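Local coordinates for protein CaaX farnesyltransferase beta subunit Ram1 (Aspergillus fumigatus, PDB 4L9P) that probably transfers a farnesyl group from farnesyl diphosphate to a cysteine near the C terminus of target proteins, as the peptide-binding, zinc-containing half of a heterodimer, at residues D250-Y255 with G312-C317; G300-S305 with A339-W344. All blocks are in the same frame, centred on the assembly; numbering follows the deposited sequence.

Contact 1 of 2, residues D250-Y255 with G312-C317. With FII ([(3,7,11-trimethyl-dodeca-2,6,10-trienyloxycarbamoyl)-methyl]-phosphonic acid), chain Q.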
ATOM      1  N   ASP B 250     -10.726   3.960   1.041  1.00  4.29           N
ATOM      2  CA  ASP B 250      -9.271   4.165   1.194  1.00  4.40           C
ATOM      3  C   ASP B 250      -8.674   4.159  -0.181  1.00  3.72           C
ATOM      4  O   ASP B 250      -9.371   3.936  -1.174  1.00  5.03           O
ATOM      5  CB  ASP B 250      -8.637   3.135   2.172  1.00  6.46           C
ATOM      6  CG  ASP B 250      -8.748   1.717   1.693  1.00  8.58           C
ATOM      7  OD1 ASP B 250      -8.481   1.475   0.505  1.00  8.52           O
ATOM      8  OD2 ASP B 250      -9.106   0.823   2.522  1.00 12.15           O
ATOM      9  N   VAL B 251      -7.382   4.474  -0.228  1.00  3.65           N
ATOM     10  CA  VAL B 251      -6.769   4.688  -1.534  1.00  3.99           C
ATOM     11  C   VAL B 251      -6.667   3.401  -2.374  1.00  5.12           C
ATOM     12  O   VAL B 251      -6.543   3.538  -3.592  1.00  5.22           O
ATOM     13  CB  VAL B 251      -5.392   5.338  -1.408  1.00  6.87           C
ATOM     14  CG1 VAL B 251      -5.488   6.772  -0.746  1.00  7.13           C
ATOM     15  CG2 VAL B 251      -4.451   4.402  -0.724  1.00  9.81           C
ATOM     16  N   ARG B 252      -6.788   2.195  -1.802  1.00  7.60           N
ATOM     17  CA  ARG B 252      -6.997   0.986  -2.632  1.00  8.46           C
ATOM     18  C   ARG B 252      -8.193   1.114  -3.482  1.00  9.43           C
ATOM     19  O   ARG B 252      -8.187   0.695  -4.654  1.00  9.33           O
ATOM     20  CB  ARG B 252      -7.335  -0.281  -1.815  1.00 10.77           C
ATOM     21  CG  ARG B 252      -6.239  -0.641  -0.987  1.00 10.48           C
ATOM     22  CD  ARG B 252      -6.768  -1.880  -0.095  1.00 11.62           C
ATOM     23  NE  ARG B 252      -7.869  -1.465   0.761  1.00 11.94           N
ATOM     24  CZ  ARG B 252      -8.936  -2.238   1.073  1.00 11.08           C
ATOM     25  NH1 ARG B 252      -9.053  -3.495   0.669  1.00 13.09           N
ATOM     26  NH2 ARG B 252      -9.834  -1.728   1.801  1.00 10.30           N
ATOM     27  N   GLY B 253      -9.273   1.630  -2.937  1.00  9.14           N
ATOM     28  CA  GLY B 253     -10.500   1.813  -3.688  1.00  9.71           C
ATOM     29  C   GLY B 253     -10.262   2.696  -4.875  1.00  8.56           C
ATOM     30  O   GLY B 253     -10.652   2.331  -5.995  1.00  8.85           O
ATOM     31  N   ALA B 254      -9.588   3.840  -4.656  1.00  7.05           N
ATOM     32  CA  ALA B 254      -9.343   4.751  -5.741  1.00  5.88           C
ATOM     33  C   ALA B 254      -8.462   4.104  -6.833  1.00  5.10           C
ATOM     34  O   ALA B 254      -8.760   4.192  -8.021  1.00  6.53           O
ATOM     35  CB  ALA B 254      -8.672   6.005  -5.233  1.00  7.07           C
ATOM     36  N   TYR B 255      -7.309   3.532  -6.429  1.00  4.00           N
ATOM     37  CA  TYR B 255      -6.395   2.968  -7.415  1.00  3.85           C
ATOM     38  C   TYR B 255      -7.033   1.794  -8.163  1.00  3.91           C
ATOM     39  O   TYR B 255      -6.984   1.722  -9.424  1.00  4.14           O
ATOM     40  CB  TYR B 255      -5.133   2.481  -6.675  1.00  3.63           C
ATOM     41  CG  TYR B 255      -4.256   1.607  -7.514  1.00  3.03           C
ATOM     42  CD1 TYR B 255      -3.505   2.118  -8.585  1.00  3.89           C
ATOM     43  CD2 TYR B 255      -4.181   0.249  -7.230  1.00  3.91           C
ATOM     44  CE1 TYR B 255      -2.740   1.263  -9.374  1.00  4.03           C
ATOM     45  CE2 TYR B 255      -3.421  -0.603  -7.989  1.00  3.49           C
ATOM     46  CZ  TYR B 255      -2.703  -0.101  -9.078  1.00  3.56           C
ATOM     47  OH  TYR B 255      -1.971  -0.988  -9.855  1.00  3.95           O
ATOM     48  N   GLY B 312       3.920   2.418   2.555  1.00  2.48           N
ATOM     49  CA  GLY B 312       4.338   2.197   1.154  1.00  3.46           C
ATOM     50  C   GLY B 312       3.229   1.601   0.302  1.00  3.17           C
ATOM     51  O   GLY B 312       3.172   1.936  -0.901  1.00  4.72           O
ATOM     52  N   ALA B 313       2.378   0.711   0.816  1.00  4.10           N
ATOM     53  CA  ALA B 313       1.367   0.150  -0.048  1.00  5.02           C
ATOM     54  C   ALA B 313       0.397   1.229  -0.519  1.00  3.55           C
ATOM     55  O   ALA B 313      -0.030   1.235  -1.684  1.00  4.15           O
ATOM     56  CB  ALA B 313       0.613  -0.900   0.696  1.00  7.71           C
ATOM     57  N   TYR B 314       0.055   2.137   0.387  1.00  4.35           N
ATOM     58  CA  TYR B 314      -0.901   3.194   0.026  1.00  3.79           C
ATOM     59  C   TYR B 314      -0.209   4.296  -0.763  1.00  4.53           C
ATOM     60  O   TYR B 314      -0.850   4.935  -1.624  1.00  5.42           O
ATOM     61  CB  TYR B 314      -1.540   3.739   1.290  1.00  3.49           C
ATOM     62  CG  TYR B 314      -2.387   2.684   1.992  1.00  4.60           C
ATOM     63  CD1 TYR B 314      -3.379   1.987   1.282  1.00  6.43           C
ATOM     64  CD2 TYR B 314      -2.341   2.486   3.381  1.00  4.72           C
ATOM     65  CE1 TYR B 314      -4.251   1.087   1.936  1.00  5.51           C
ATOM     66  CE2 TYR B 314      -3.201   1.586   4.012  1.00  5.17           C
ATOM     67  CZ  TYR B 314      -4.139   0.898   3.315  1.00  6.09           C
ATOM     68  OH  TYR B 314      -5.002   0.066   3.997  1.00  9.36           O
ATOM     69  N   ALA B 315       1.096   4.516  -0.558  1.00  3.61           N
ATOM     70  CA  ALA B 315       1.837   5.452  -1.451  1.00  3.83           C
ATOM     71  C   ALA B 315       1.811   4.948  -2.883  1.00  2.48           C
ATOM     72  O   ALA B 315       1.600   5.751  -3.825  1.00  4.11           O
ATOM     73  CB  ALA B 315       3.260   5.613  -0.963  1.00  5.00           C
ATOM     74  N   PHE B 316       2.029   3.631  -3.066  1.00  2.88           N
ATOM     75  CA  PHE B 316       1.943   3.115  -4.421  1.00  2.54           C
ATOM     76  C   PHE B 316       0.554   3.397  -5.016  1.00  2.32           C
ATOM     77  O   PHE B 316       0.407   3.888  -6.172  1.00  4.17           O
ATOM     78  CB  PHE B 316       2.224   1.609  -4.520  1.00  3.28           C
ATOM     79  CG  PHE B 316       2.002   1.083  -5.923  1.00  3.66           C
ATOM     80  CD1 PHE B 316       2.961   1.333  -6.920  1.00  4.84           C
ATOM     81  CD2 PHE B 316       0.789   0.472  -6.262  1.00  3.92           C
ATOM     82  CE1 PHE B 316       2.735   0.960  -8.236  1.00  5.16           C
ATOM     83  CE2 PHE B 316       0.557   0.049  -7.599  1.00  4.61           C
ATOM     84  CZ  PHE B 316       1.530   0.320  -8.597  1.00  4.93           C
ATOM     85  N   CYS B 317      -0.488   3.005  -4.281  1.00  3.27           N
ATOM     86  CA  CYS B 317      -1.840   3.209  -4.846  1.00  4.41           C
ATOM     87  C   CYS B 317      -2.094   4.672  -5.231  1.00  3.99           C
ATOM     88  O   CYS B 317      -2.668   4.959  -6.286  1.00  4.27           O
ATOM     89  CB  CYS B 317      -2.885   2.807  -3.778  1.00  5.04           C
ATOM     90  SG  CYS B 317      -2.982   1.009  -3.492  1.00  6.87           S
TER
HETATM   91  C1  FII Q 608      -3.980  -2.717  -4.816  1.00 11.11           C
HETATM   92  C2  FII Q 608      -3.984  -3.092  -3.357  1.00 10.84           C
HETATM   93  C6  FII Q 608      -5.163  -3.839  -2.897  1.00 12.73           C
HETATM   94  C10 FII Q 608      -3.062  -2.374  -2.459  1.00 10.00           C
HETATM   95  C11 FII Q 608      -3.017  -2.581  -0.945  1.00  9.72           C
HETATM   96  C12 FII Q 608      -1.826  -3.538  -0.645  1.00  8.89           C
HETATM   97  C15 FII Q 608      -1.283  -3.553   0.781  1.00 10.93           C
HETATM   98  C18 FII Q 608      -0.120  -4.474   1.129  1.00 11.22           C
HETATM   99  C22 FII Q 608      -2.205  -3.010   1.826  1.00 14.30           C
HETATM  100  C23 FII Q 608      -1.533  -2.682   3.150  1.00 17.67           C
HETATM  101  C24 FII Q 608      -2.520  -2.398   4.217  1.00 15.94           C
HETATM  102  C27 FII Q 608      -1.889  -2.523   5.566  1.00 12.41           C
HETATM  103  C30 FII Q 608      -1.270  -1.246   6.106  1.00 12.96           C
HETATM  104  C34 FII Q 608      -2.492  -3.558   6.439  1.00 12.41           C
HETATM  105  C35 FII Q 608      -2.190  -3.653   7.920  1.00 13.03           C
HETATM  106  O36 FII Q 608      -1.482  -4.842   8.218  1.00 11.83           O
HETATM  107  N42 FII Q 608      -0.317  -5.032   7.525  1.00 10.47           N
HETATM  108  C43 FII Q 608       0.816  -4.708   8.285  1.00  7.89           C
HETATM  109  O44 FII Q 608       0.794  -4.248   9.437  1.00  8.17           O
HETATM  110  C45 FII Q 608       2.120  -4.998   7.555  1.00  5.97           C
HETATM  111  P46 FII Q 608       3.504  -3.817   7.977  1.00  4.74           P
HETATM  112  O49 FII Q 608       2.918  -2.458   7.897  1.00  5.05           O
HETATM  113  O50 FII Q 608       4.056  -4.210   9.312  1.00  7.34           O
HETATM  114  O51 FII Q 608       4.510  -4.096   6.840  1.00  5.07           O
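D250 approaches the ring of Y314 obliquely, but mainly works at the start of helix 251-263. From the N-cap position its OD1 accepts a weak bond from R252 N, while OD2 receives R252 NH2 through its syn lone pair at 2.7 Å, nearly straight at 164°; R252 NE completes the side-on salt bridge. V251, compact and branched, presses CG2 obliquely onto Y314 CD1, 3.3 Å away, and meets C317 CB. R252 bends at its third torsion to return the guanidinium to this carboxylate; NH2 also bridges to E248, and NH1 is hydrogen-bonded to the bound peptide backbone. Its aliphatic CG lies at the edge of the Y314 ring, 3.9 Å from Y314 CE1; the tyrosine hydroxyl is hydrogen-bonded to Y123 of the alpha subunit. Helices 251-263 and 312-323 run side by side in the alpha-alpha toroid, the axes of their short segments 9.0 Å apart at closest and inclined by 31°, and line the isoprenoid pocket. Small residues suit the lipid side: A313 CB touches FII C15 at 3.3 Å and C317 SG touches FII C10 at 3.5 Å. Y255, with CG anti to its backbone N (chi1 167°), sets CB 3.7 Å from C317 CB and offers its ring face to the edge of F316, a T-shaped pair, centroids 5.3 Å apart. Its ring edge reaches FII C1, and its OH is hydrogen-bonded to I497 O and Y204 OH.

Contact 2 of 2, residues G300-S305 with A339-W344; sequences GGISGS and ATLLPW
The first torsion of W344 (174°) swings the indole away from its own backbone N, and the second turns it so that one face of the ring system lies against G301. T340 instead places OG1 between its backbone N and carbonyl carbon, where the oxygen meets G300 CA at 3.3 Å and is hydrogen-bonded to N337 O, just ahead of the helix. The two glycines let the loop come this close to helix 338-346. G300 has a positive phi of 108°, a backbone shape suited to glycine, and its bare CA makes a C-H...O contact with T340 O at 3.4 Å. In return L341 CA approaches G300 O at 3.3 Å, an oxygen that also accepts from Q296 NE2. L341 CD1 lies alongside this oxygen too, and the same methyl meets I302 CD1 more loosely at 4.4 Å. G301 forms a CH-pi contact, its CA 3.4 Å from the centroid of the six-membered ring of W344 and 16° off the normal, a closeness that the lack of a CB permits. The broad, flat indole suits this bare backbone, and R348 makes a cation-pi contact with it. I302 extends its apolar branches onto A318 and L319 of helix 312-323. Such glycine-rich loops leading into a helix are characteristic of the repeats of prenyltransferase beta subunits, whose helices form the alpha-alpha toroid.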
ATOM      1  N   GLY B 300       5.678  12.715   4.919  1.00  5.67           N
ATOM      2  CA  GLY B 300       5.957  12.831   3.479  1.00  5.93           C
ATOM      3  C   GLY B 300       5.308  11.689   2.718  1.00  5.93           C
ATOM      4  O   GLY B 300       4.993  11.850   1.542  1.00  6.27           O
ATOM      5  N   GLY B 301       5.148  10.509   3.349  1.00  5.38           N
ATOM      6  CA  GLY B 301       4.484   9.396   2.725  1.00  4.82           C
ATOM      7  C   GLY B 301       2.993   9.597   2.649  1.00  3.67           C
ATOM      8  O   GLY B 301       2.484  10.680   3.016  1.00  4.89           O
ATOM      9  N   ILE B 302       2.270   8.559   2.283  1.00  4.76           N
ATOM     10  CA  ILE B 302       0.840   8.663   1.957  1.00  4.12           C
ATOM     11  C   ILE B 302       0.152   7.541   2.704  1.00  3.23           C
ATOM     12  O   ILE B 302       0.624   6.373   2.674  1.00  4.16           O
ATOM     13  CB  ILE B 302       0.656   8.551   0.435  1.00  4.58           C
ATOM     14  CG1 ILE B 302       1.375   9.732  -0.239  1.00  5.80           C
ATOM     15  CG2 ILE B 302      -0.878   8.574   0.119  1.00  4.86           C
ATOM     16  CD1 ILE B 302       1.656   9.468  -1.774  1.00  8.16           C
ATOM     17  N   SER B 303      -0.948   7.876   3.363  1.00  3.19           N
ATOM     18  CA  SER B 303      -1.684   6.897   4.157  1.00  2.98           C
ATOM     19  C   SER B 303      -2.894   6.325   3.414  1.00  2.87           C
ATOM     20  O   SER B 303      -3.247   6.807   2.316  1.00  4.37           O
ATOM     21  CB  SER B 303      -2.130   7.547   5.443  1.00  3.71           C
ATOM     22  OG  SER B 303      -2.978   8.678   5.193  1.00  4.45           O
ATOM     23  N   GLY B 304      -3.569   5.317   4.014  1.00  3.27           N
ATOM     24  CA  GLY B 304      -4.700   4.729   3.316  1.00  4.07           C
ATOM     25  C   GLY B 304      -5.895   5.629   3.218  1.00  5.17           C
ATOM     26  O   GLY B 304      -6.707   5.531   2.302  1.00  5.55           O
ATOM     27  N   SER B 305      -6.062   6.451   4.238  1.00  4.67           N
ATOM     28  CA  SER B 305      -7.177   7.391   4.296  1.00  4.55           C
ATOM     29  C   SER B 305      -6.630   8.607   5.083  1.00  4.40           C
ATOM     30  O   SER B 305      -5.612   8.476   5.794  1.00  5.23           O
ATOM     31  CB  SER B 305      -8.400   6.719   4.929  1.00  6.02           C
ATOM     32  OG  SER B 305      -8.080   6.131   6.172  1.00  6.89           O
ATOM     33  N   ALA B 339       9.176  17.286  -1.720  1.00 13.16           N
ATOM     34  CA  ALA B 339      10.275  17.488  -0.764  1.00 14.56           C
ATOM     35  C   ALA B 339      10.240  16.635   0.471  1.00 13.34           C
ATOM     36  O   ALA B 339      11.287  16.371   1.075  1.00 15.53           O
ATOM     37  CB  ALA B 339      10.289  18.983  -0.305  1.00 16.28           C
ATOM     38  N   THR B 340       9.024  16.246   0.885  1.00 11.02           N
ATOM     39  CA  THR B 340       8.913  15.337   1.992  1.00  9.57           C
ATOM     40  C   THR B 340       8.683  13.879   1.521  1.00  7.28           C
ATOM     41  O   THR B 340       9.147  12.950   2.192  1.00  7.03           O
ATOM     42  CB  THR B 340       7.758  15.711   2.934  1.00  9.74           C
ATOM     43  OG1 THR B 340       6.545  15.796   2.161  1.00  8.70           O
ATOM     44  CG2 THR B 340       8.027  17.036   3.706  1.00 12.59           C
ATOM     45  N   LEU B 341       7.996  13.687   0.375  1.00  5.37           N
ATOM     46  CA  LEU B 341       7.777  12.348  -0.147  1.00  4.77           C
ATOM     47  C   LEU B 341       9.094  11.653  -0.447  1.00  5.83           C
ATOM     48  O   LEU B 341       9.276  10.489  -0.122  1.00  5.37           O
ATOM     49  CB  LEU B 341       6.906  12.418  -1.389  1.00  5.21           C
ATOM     50  CG  LEU B 341       6.690  11.093  -2.093  1.00  5.05           C
ATOM     51  CD1 LEU B 341       6.001  10.045  -1.221  1.00  5.95           C
ATOM     52  CD2 LEU B 341       5.885  11.326  -3.368  1.00  7.70           C
ATOM     53  N   LEU B 342      10.003  12.370  -1.114  1.00  6.08           N
ATOM     54  CA  LEU B 342      11.248  11.696  -1.557  1.00  7.28           C
ATOM     55  C   LEU B 342      12.100  11.110  -0.401  1.00  6.50           C
ATOM     56  O   LEU B 342      12.459   9.947  -0.447  1.00  7.16           O
ATOM     57  CB  LEU B 342      12.091  12.659  -2.409  1.00 12.55           C
ATOM     58  CG  LEU B 342      12.294  12.457  -3.824  1.00 18.92           C
ATOM     59  CD1 LEU B 342      13.438  13.492  -4.169  1.00 19.47           C
ATOM     60  CD2 LEU B 342      12.746  11.091  -4.192  1.00 18.00           C
ATOM     61  N   PRO B 343      12.383  11.886   0.661  1.00  6.56           N
ATOM     62  CA  PRO B 343      13.200  11.293   1.719  1.00  6.77           C
ATOM     63  C   PRO B 343      12.436  10.188   2.430  1.00  6.10           C
ATOM     64  O   PRO B 343      13.110   9.238   2.838  1.00  6.76           O
ATOM     65  CB  PRO B 343      13.518  12.465   2.673  1.00  6.61           C
ATOM     66  CG  PRO B 343      12.519  13.601   2.304  1.00  8.62           C
ATOM     67  CD  PRO B 343      12.239  13.351   0.810  1.00  8.32           C
ATOM     68  N   TRP B 344      11.098  10.304   2.586  1.00  4.07           N
ATOM     69  CA  TRP B 344      10.406   9.197   3.274  1.00  4.08           C
ATOM     70  C   TRP B 344      10.472   7.910   2.424  1.00  3.62           C
ATOM     71  O   TRP B 344      10.655   6.797   2.949  1.00  4.17           O
ATOM     72  CB  TRP B 344       8.948   9.637   3.469  1.00  4.84           C
ATOM     73  CG  TRP B 344       8.095   8.531   4.047  1.00  3.55           C
ATOM     74  CD1 TRP B 344       7.922   8.217   5.385  1.00  3.85           C
ATOM     75  CD2 TRP B 344       7.300   7.620   3.301  1.00  2.94           C
ATOM     76  NE1 TRP B 344       7.045   7.133   5.492  1.00  4.29           N
ATOM     77  CE2 TRP B 344       6.663   6.733   4.233  1.00  4.16           C
ATOM     78  CE3 TRP B 344       7.102   7.437   1.923  1.00  3.82           C
ATOM     79  CZ2 TRP B 344       5.752   5.749   3.828  1.00  3.90           C
ATOM     80  CZ3 TRP B 344       6.200   6.446   1.519  1.00  4.75           C
ATOM     81  CH2 TRP B 344       5.569   5.573   2.473  1.00  4.37           C
TER

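From the N terminus, the chain first enters 250-255, at the start of helix 251-263, then passes helix 288-293 and the loop 300-305 before reaching 312-317, where contact 1 closes a loop with 56 residues between its segments. It continues through helix 328-335 to 339-344, and contact 2 closes on the loop already passed, with 33 residues between. The segments therefore alternate and the two closures cross. Their centres lie about 12 Å apart and they touch directly: V251 N probably bonds to G304 O, and G312 N packs on W344 CH2. Contact 1 joins helices 251-263 and 312-323 directly, lining the isoprenoid pocket, and the loop 300-305 of contact 2 ties helix 338-346 to both.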